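PDB 6WT8: STING-associated CdnE c-di-GMP synthase from Flavobacteriaceae, which probably joins two GTP molecules into the cyclic dinucleotide c-di-GMP, the signal sensed by its partner STING protein in bacterial CBASS immunity. Local coordinates for residues K25-E29 against D295-L299; G57-T63 against N96-K101; S66-A70 against E102-D106. All blocks are in the same frame, centred on the assembly; numbering follows the deposited sequence.

Contacts 2 and 3 sit side by side along helix 60-81, their centres about 10 Å apart. Contact 2 uses its first turn and contact 3 residues 66-70, farther along. Their partners follow in the same order, 96-101 then 102-106, both between strands 85-90 and 106-112, so the two contacts cross along the chain, and they touch where His98 packs on Asn103. Contact 1 lies apart, its centre about 20 Å from that of contact 2 and 29 Å from that of contact 3. It joins 25-29 to 295-299, enclosing both others in sequence. Contact 3 leads into the nucleotidyltransferase sheet, as 102-106 runs into strand 106-112, while contact 1 draws N-terminal residues onto the C-terminal helical region.

Contact 1. Residues K25-E29 against D295-L299; sequences KMYSE and DLHYL
A chi1 of 75° places Tyr298 CG between its own backbone N and carbonyl carbon, and a bend at chi3 of -73° brings the terminal methyl of Met26, here selenomethionine, over one face of the Tyr298 ring. CE stands 4.0 Å from the Tyr298 ring centroid, displaced toward the rim, and 3.7 Å from Tyr298 CG, a CH-pi contact. The selenium lies farther off and obliquely, which makes the pair a Met-aromatic contact led by its methyl. Ser28 works at the edge of the same ring, near its plane: its OG accepts the backbone N-H of Tyr298 at 3.1 Å, and the bent N-H...O angle of 136° speaks for a modest bond. This ties short helix 27-31 to the loop that leads into helix 300-314, joining the N-terminal region to the C-terminal helical region. Glu29 OE2 accepts Met26 N at 2.9 Å, the N-H arriving from above the carboxylate plane, and is also salt-bridged to Lys56. Glu29 CG meets Tyr298 CE1 at 3.8 Å. His297 brings CD2 to 3.3 Å from Ser28 O, its NE2 being hydrogen-bonded to Glu43, while Ser48 holds the Tyr298 hydroxyl.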
loop_
_atom_site.group_PDB
_atom_site.type_symbol
_atom_site.label_atom_id
_atom_site.label_comp_id
_atom_site.label_asym_id
_atom_site.label_seq_id
_atom_site.Cartn_x
_atom_site.Cartn_y
_atom_site.Cartn_z
ATOM N N LYS A 25 4.801 13.317 -17.579
ATOM C CA LYS A 25 4.449 12.291 -18.548
ATOM C C LYS A 25 5.226 11.020 -18.250
ATOM O O LYS A 25 6.380 11.047 -17.793
ATOM C CB LYS A 25 4.780 12.746 -19.967
ATOM C CG LYS A 25 3.973 13.931 -20.479
ATOM C CD LYS A 25 4.472 14.221 -21.909
ATOM C CE LYS A 25 3.869 15.440 -22.545
ATOM N NZ LYS A 25 4.207 15.373 -24.034
HETATM N N MSE A 26 4.577 9.895 -18.494
HETATM C CA MSE A 26 5.305 8.644 -18.462
HETATM C C MSE A 26 6.303 8.646 -19.596
HETATM O O MSE A 26 6.037 9.126 -20.705
HETATM C CB MSE A 26 4.380 7.460 -18.619
HETATM C CG MSE A 26 3.427 7.342 -17.450
HETATM SE SE MSE A 26 2.013 5.942 -17.714
HETATM C CE MSE A 26 0.952 6.854 -18.988
ATOM N N TYR A 27 7.467 8.074 -19.342
ATOM C CA TYR A 27 8.519 8.187 -20.355
ATOM C C TYR A 27 8.145 7.462 -21.643
ATOM O O TYR A 27 8.524 7.916 -22.728
ATOM C CB TYR A 27 9.851 7.648 -19.833
ATOM C CG TYR A 27 10.687 8.682 -19.108
ATOM C CD1 TYR A 27 10.092 9.791 -18.509
ATOM C CD2 TYR A 27 12.077 8.550 -19.039
ATOM C CE1 TYR A 27 10.850 10.740 -17.860
ATOM C CE2 TYR A 27 12.849 9.486 -18.394
ATOM C CZ TYR A 27 12.234 10.576 -17.811
ATOM O OH TYR A 27 13.004 11.516 -17.169
ATOM N N SER A 28 7.375 6.367 -21.555
ATOM C CA SER A 28 7.066 5.672 -22.794
ATOM C C SER A 28 6.169 6.508 -23.665
ATOM O O SER A 28 6.107 6.260 -24.872
ATOM C CB SER A 28 6.415 4.306 -22.533
ATOM O OG SER A 28 5.123 4.393 -21.867
ATOM N N GLU A 29 5.494 7.525 -23.097
ATOM C CA GLU A 29 4.715 8.434 -23.952
ATOM C C GLU A 29 5.577 9.110 -25.013
ATOM O O GLU A 29 5.138 9.293 -26.155
ATOM C CB GLU A 29 4.050 9.539 -23.122
ATOM C CG GLU A 29 2.883 9.073 -22.300
ATOM C CD GLU A 29 2.294 10.230 -21.533
ATOM O OE1 GLU A 29 1.780 11.157 -22.226
ATOM O OE2 GLU A 29 2.375 10.195 -20.287
ATOM N N ASP A 295 9.766 -3.107 -20.516
ATOM C CA ASP A 295 10.105 -2.292 -21.686
ATOM C C ASP A 295 8.891 -2.030 -22.557
ATOM O O ASP A 295 9.033 -1.536 -23.684
ATOM C CB ASP A 295 11.217 -2.959 -22.500
ATOM C CG ASP A 295 12.541 -2.932 -21.771
ATOM O OD1 ASP A 295 12.865 -1.891 -21.160
ATOM O OD2 ASP A 295 13.290 -3.934 -21.877
ATOM N N LEU A 296 7.708 -2.329 -22.067
ATOM C CA LEU A 296 6.515 -2.096 -22.878
ATOM C C LEU A 296 6.049 -0.646 -22.775
ATOM O O LEU A 296 6.107 -0.023 -21.706
ATOM C CB LEU A 296 5.371 -2.996 -22.405
ATOM C CG LEU A 296 5.546 -4.483 -22.772
ATOM C CD1 LEU A 296 4.284 -5.196 -22.288
ATOM C CD2 LEU A 296 5.670 -4.673 -24.238
ATOM N N HIS A 297 5.497 -0.155 -23.885
ATOM C CA HIS A 297 4.769 1.101 -23.892
ATOM C C HIS A 297 3.535 0.995 -22.998
ATOM O O HIS A 297 2.949 -0.084 -22.808
ATOM C CB HIS A 297 4.366 1.375 -25.326
ATOM C CG HIS A 297 3.579 2.647 -25.545
ATOM N ND1 HIS A 297 2.188 2.686 -25.570
ATOM C CD2 HIS A 297 4.002 3.888 -25.902
ATOM C CE1 HIS A 297 1.799 3.914 -25.856
ATOM N NE2 HIS A 297 2.877 4.660 -26.077
ATOM N N TYR A 298 3.104 2.137 -22.431
ATOM C CA TYR A 298 2.028 2.074 -21.421
ATOM C C TYR A 298 0.728 1.450 -21.947
ATOM O O TYR A 298 0.060 0.745 -21.186
ATOM C CB TYR A 298 1.762 3.469 -20.823
ATOM C CG TYR A 298 1.006 4.433 -21.719
ATOM C CD1 TYR A 298 1.668 5.187 -22.712
ATOM C CD2 TYR A 298 -0.382 4.536 -21.646
ATOM C CE1 TYR A 298 0.951 6.030 -23.569
ATOM C CE2 TYR A 298 -1.098 5.366 -22.503
ATOM C CZ TYR A 298 -0.441 6.115 -23.445
ATOM O OH TYR A 298 -1.148 6.934 -24.312
ATOM N N LEU A 299 0.386 1.642 -23.230
ATOM C CA LEU A 299 -0.865 1.050 -23.730
ATOM C C LEU A 299 -0.760 -0.465 -23.746
ATOM O O LEU A 299 -1.760 -1.155 -23.552
ATOM C CB LEU A 299 -1.208 1.572 -25.140
ATOM C CG LEU A 299 -1.634 3.070 -25.185
ATOM C CD1 LEU A 299 -1.784 3.493 -26.605
ATOM C CD2 LEU A 299 -2.957 3.319 -24.451
#

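Contact 2. Residues G57-T63 against N96-K101; sequences GVAPSYT and NTHILK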
loop_
_atom_site.group_PDB
_atom_site.type_symbol
_atom_site.label_atom_id
_atom_site.label_comp_id
_atom_site.label_asym_id
_atom_site.label_seq_id
_atom_site.Cartn_x
_atom_site.Cartn_y
_atom_site.Cartn_z
ATOM N N GLY A 57 -2.209 8.766 -11.513
ATOM C CA GLY A 57 -2.584 8.993 -10.124
ATOM C C GLY A 57 -2.804 10.458 -9.743
ATOM O O GLY A 57 -3.212 11.317 -10.547
ATOM N N VAL A 58 -2.585 10.737 -8.458
ATOM C CA VAL A 58 -3.000 11.977 -7.810
ATOM C C VAL A 58 -1.949 13.064 -8.008
ATOM O O VAL A 58 -0.730 12.809 -7.949
ATOM C CB VAL A 58 -3.241 11.666 -6.308
ATOM C CG1 VAL A 58 -3.445 12.903 -5.472
ATOM C CG2 VAL A 58 -4.478 10.704 -6.163
ATOM N N ALA A 59 -2.432 14.291 -8.199
ATOM C CA ALA A 59 -1.528 15.436 -8.301
ATOM C C ALA A 59 -0.631 15.535 -7.054
ATOM O O ALA A 59 -1.079 15.300 -5.905
ATOM C CB ALA A 59 -2.322 16.735 -8.504
ATOM N N PRO A 60 0.640 15.899 -7.246
ATOM C CA PRO A 60 1.629 15.824 -6.152
ATOM C C PRO A 60 1.342 16.743 -4.986
ATOM O O PRO A 60 1.769 16.405 -3.858
ATOM C CB PRO A 60 2.946 16.202 -6.833
ATOM C CG PRO A 60 2.582 16.775 -8.182
ATOM C CD PRO A 60 1.263 16.146 -8.560
ATOM N N SER A 61 0.627 17.849 -5.164
ATOM C CA SER A 61 0.412 18.732 -4.021
ATOM C C SER A 61 -0.388 18.039 -2.931
ATOM O O SER A 61 -0.147 18.292 -1.751
ATOM C CB SER A 61 -0.272 20.029 -4.468
ATOM O OG SER A 61 -1.655 19.771 -4.760
ATOM N N TYR A 62 -1.339 17.158 -3.301
ATOM C CA TYR A 62 -2.167 16.517 -2.285
ATOM C C TYR A 62 -1.327 15.588 -1.434
ATOM O O TYR A 62 -1.419 15.568 -0.191
ATOM C CB TYR A 62 -3.296 15.726 -2.969
ATOM C CG TYR A 62 -4.249 16.609 -3.742
ATOM C CD1 TYR A 62 -5.145 17.433 -3.095
ATOM C CD2 TYR A 62 -4.238 16.610 -5.121
ATOM C CE1 TYR A 62 -6.007 18.271 -3.824
ATOM C CE2 TYR A 62 -5.114 17.408 -5.851
ATOM C CZ TYR A 62 -5.990 18.231 -5.216
ATOM O OH TYR A 62 -6.819 19.031 -6.023
ATOM N N THR A 63 -0.486 14.825 -2.102
ATOM C CA THR A 63 0.398 13.877 -1.436
ATOM C C THR A 63 1.390 14.597 -0.541
ATOM O O THR A 63 1.648 14.179 0.594
ATOM C CB THR A 63 1.087 13.085 -2.525
ATOM O OG1 THR A 63 0.047 12.424 -3.280
ATOM C CG2 THR A 63 2.052 12.046 -1.975
ATOM N N ASN A 96 2.722 6.259 -3.244
ATOM C CA ASN A 96 2.010 7.045 -4.246
ATOM C C ASN A 96 1.137 6.167 -5.121
ATOM O O ASN A 96 0.986 6.456 -6.335
ATOM C CB ASN A 96 2.982 7.859 -5.130
ATOM C CG ASN A 96 2.248 8.898 -5.961
ATOM O OD1 ASN A 96 1.229 9.457 -5.485
ATOM N ND2 ASN A 96 2.716 9.140 -7.235
ATOM N N THR A 97 0.523 5.117 -4.529
ATOM C CA THR A 97 -0.386 4.287 -5.312
ATOM C C THR A 97 -1.833 4.546 -4.949
ATOM O O THR A 97 -2.717 3.800 -5.371
ATOM C CB THR A 97 -0.046 2.804 -5.174
ATOM O OG1 THR A 97 0.014 2.468 -3.779
ATOM C CG2 THR A 97 1.309 2.548 -5.877
ATOM N N HIS A 98 -2.097 5.601 -4.181
ATOM C CA HIS A 98 -3.477 5.996 -3.967
ATOM C C HIS A 98 -4.052 6.624 -5.239
ATOM O O HIS A 98 -3.336 7.107 -6.110
ATOM C CB HIS A 98 -3.585 6.985 -2.791
ATOM C CG HIS A 98 -2.762 8.234 -2.960
ATOM N ND1 HIS A 98 -1.417 8.197 -3.203
ATOM C CD2 HIS A 98 -3.092 9.549 -2.838
ATOM C CE1 HIS A 98 -0.945 9.431 -3.282
ATOM N NE2 HIS A 98 -1.932 10.265 -3.020
ATOM N N ILE A 99 -5.391 6.640 -5.337
ATOM C CA ILE A 99 -6.066 7.228 -6.493
ATOM C C ILE A 99 -7.085 8.288 -6.100
ATOM O O ILE A 99 -7.769 8.844 -6.989
ATOM C CB ILE A 99 -6.742 6.162 -7.388
ATOM C CG1 ILE A 99 -7.775 5.394 -6.618
ATOM C CG2 ILE A 99 -5.679 5.204 -7.950
ATOM C CD1 ILE A 99 -8.897 4.761 -7.541
ATOM N N LEU A 100 -7.197 8.610 -4.809
ATOM C CA LEU A 100 -8.079 9.703 -4.381
ATOM C C LEU A 100 -7.254 10.813 -3.749
ATOM O O LEU A 100 -6.441 10.547 -2.856
ATOM C CB LEU A 100 -9.139 9.230 -3.367
ATOM C CG LEU A 100 -9.939 7.979 -3.708
ATOM C CD1 LEU A 100 -10.937 7.605 -2.589
ATOM C CD2 LEU A 100 -10.643 8.141 -5.021
ATOM N N LYS A 101 -7.524 12.068 -4.158
ATOM C CA LYS A 101 -6.777 13.178 -3.578
ATOM C C LYS A 101 -6.986 13.288 -2.071
ATOM O O LYS A 101 -6.143 13.897 -1.424
ATOM C CB LYS A 101 -7.200 14.507 -4.244
ATOM C CG LYS A 101 -8.700 14.842 -4.115
ATOM C CD LYS A 101 -9.098 15.989 -5.094
ATOM C CE LYS A 101 -10.550 16.415 -4.804
ATOM N NZ LYS A 101 -11.566 15.402 -5.131
HETATM O O HOH W 1 -1.254 8.686 -6.915
HETATM O O HOH W 2 0.909 12.097 -5.810
HETATM O O HOH W 3 0.865 10.878 -8.975
#
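Lys101 lays its CB almost centrally over one face of the Tyr62 ring, 3.6 Å from the centroid and 8° off the normal, a well-aligned CH-pi contact. The two side chains run alongside each other, so Lys101 CD also reaches Tyr62 CZ at 3.8 Å, whereas NZ continues to the backbone O of Glu14. Val58 wedges into the backbone of the facing loop: CG2 meets Ile99 C at 3.6 Å, while CG1 packs on Lys101 CA. Thr63 holds OG1 beside its backbone N, anti to the carbonyl carbon (chi1 -60°), and meets His98 NE2 at the ring edge, in its plane, at 2.9 Å; either atom may be the donor. The first turn of helix 60-81 and the residues before it are thereby fastened to the loop between strands 85-90 and 106-112. Three waters fill the polar side. One accepts from Val58 N and also meets His98 O and Asn96 OD1; a second links Val58 O, Thr63 OG1 and Asn96 OD1; a third accepts from Asn96 ND2 at 3.1 Å and also meets Val58 O. With two waters at OD1 and one accepting from ND2, the rotation of the Asn96 amide is probably fixed by solvent.

Contact 3. Residues S66-A70 against E102-D106; sequences SKVAA and ENDVD
Ser66 OG is held by two bonds: it donates to Asp104 OD1 at 2.7 Å and accepts the backbone N-H of Val105 at 3.0 Å. Its chi1 of -175° swings OG away from the backbone N and out from helix 60-81 toward the loop. The carboxylate offers OD1 through its anti lone pair, the one away from OD2, and the same oxygen is salt-bridged to Arg193 at the neighbouring strand 192-204. The Val105 bond is bent, with an N-H...O angle of 143°. One hydroxyl therefore fixes both a side chain and the main chain beside it, where the loop enters strand 106-112. Asp104 and Asp106 form an Asp-Val-Asp sequence consistent with the metal-binding DxD motif of the nucleotidyltransferase fold, as in other CD-NTases, in which case Ser66 would help position the first aspartate from the second shell. The intervening Val105 points toward the helix, whereas Asp106 starts away from it. Val105 CG2 rests on Ala70 CB at 3.7 Å, one turn beyond Ser66, and lies 3.6 Å from Ser66 OG. The other methyl, CG1, meets Lys67 CG at 4.0 Å, the two side chains crossing at about a right angle.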
loop_
_atom_site.group_PDB
_atom_site.type_symbol
_atom_site.label_atom_id
_atom_site.label_comp_id
_atom_site.label_asym_id
_atom_site.label_seq_id
_atom_site.Cartn_x
_atom_site.Cartn_y
_atom_site.Cartn_z
ATOM N N SER A 66 -0.334 15.958 2.531
ATOM C CA SER A 66 -0.597 14.902 3.508
ATOM C C SER A 66 0.630 14.637 4.359
ATOM O O SER A 66 0.537 14.542 5.592
ATOM C CB SER A 66 -1.026 13.627 2.784
ATOM O OG SER A 66 -1.386 12.640 3.765
ATOM N N LYS A 67 1.787 14.548 3.735
ATOM C CA LYS A 67 2.992 14.212 4.476
ATOM C C LYS A 67 3.432 15.363 5.367
ATOM O O LYS A 67 3.925 15.143 6.494
ATOM C CB LYS A 67 4.120 13.833 3.491
ATOM C CG LYS A 67 3.873 12.510 2.710
ATOM C CD LYS A 67 4.958 12.298 1.647
ATOM C CE LYS A 67 4.622 11.065 0.820
ATOM N NZ LYS A 67 5.697 10.982 -0.270
ATOM N N VAL A 68 3.270 16.606 4.891
ATOM C CA VAL A 68 3.591 17.774 5.720
ATOM C C VAL A 68 2.676 17.835 6.927
ATOM O O VAL A 68 3.137 18.061 8.067
ATOM C CB VAL A 68 3.470 19.065 4.899
ATOM C CG1 VAL A 68 3.561 20.323 5.840
ATOM C CG2 VAL A 68 4.553 19.129 3.850
ATOM N N ALA A 69 1.369 17.601 6.716
ATOM C CA ALA A 69 0.436 17.603 7.841
ATOM C C ALA A 69 0.833 16.551 8.874
ATOM O O ALA A 69 0.836 16.810 10.079
ATOM C CB ALA A 69 -1.008 17.369 7.378
ATOM N N ALA A 70 1.165 15.349 8.420
ATOM C CA ALA A 70 1.574 14.300 9.367
ATOM C C ALA A 70 2.888 14.664 10.062
ATOM O O ALA A 70 3.047 14.395 11.270
ATOM C CB ALA A 70 1.722 12.960 8.634
ATOM N N GLU A 102 -8.086 12.741 -1.531
ATOM C CA GLU A 102 -8.330 12.800 -0.086
ATOM C C GLU A 102 -7.621 11.714 0.708
ATOM O O GLU A 102 -7.676 11.735 1.944
ATOM C CB GLU A 102 -9.836 12.709 0.216
ATOM C CG GLU A 102 -10.688 13.791 -0.456
ATOM C CD GLU A 102 -11.113 13.489 -1.900
ATOM O OE1 GLU A 102 -10.865 12.364 -2.433
ATOM O OE2 GLU A 102 -11.749 14.423 -2.488
ATOM N N ASN A 103 -6.988 10.743 0.076
ATOM C CA ASN A 103 -6.252 9.748 0.846
ATOM C C ASN A 103 -5.037 10.393 1.513
ATOM O O ASN A 103 -4.380 11.274 0.956
ATOM C CB ASN A 103 -5.778 8.627 -0.062
ATOM C CG ASN A 103 -6.879 7.817 -0.686
ATOM O OD1 ASN A 103 -6.724 7.381 -1.821
ATOM N ND2 ASN A 103 -7.967 7.559 0.051
ATOM N N ASP A 104 -4.718 9.928 2.725
ATOM C CA ASP A 104 -3.633 10.456 3.512
ATOM C C ASP A 104 -2.727 9.355 4.026
ATOM O O ASP A 104 -3.162 8.209 4.222
ATOM C CB ASP A 104 -4.205 11.199 4.719
ATOM C CG ASP A 104 -4.756 12.520 4.343
ATOM O OD1 ASP A 104 -3.962 13.456 4.119
ATOM O OD2 ASP A 104 -5.999 12.632 4.269
ATOM N N VAL A 105 -1.453 9.720 4.221
ATOM C CA VAL A 105 -0.562 8.866 5.038
ATOM C C VAL A 105 -1.156 8.754 6.438
ATOM O O VAL A 105 -1.745 9.712 6.966
ATOM C CB VAL A 105 0.895 9.363 5.135
ATOM C CG1 VAL A 105 1.592 9.420 3.752
ATOM C CG2 VAL A 105 0.993 10.757 5.791
ATOM N N ASP A 106 -0.978 7.587 7.071
ATOM C CA ASP A 106 -1.223 7.500 8.516
ATOM C C ASP A 106 0.094 7.706 9.255
ATOM O O ASP A 106 1.159 7.218 8.815
ATOM C CB ASP A 106 -1.696 6.101 8.962
ATOM C CG ASP A 106 -3.007 5.666 8.421
ATOM O OD1 ASP A 106 -3.856 6.485 8.076
ATOM O OD2 ASP A 106 -3.223 4.422 8.395
#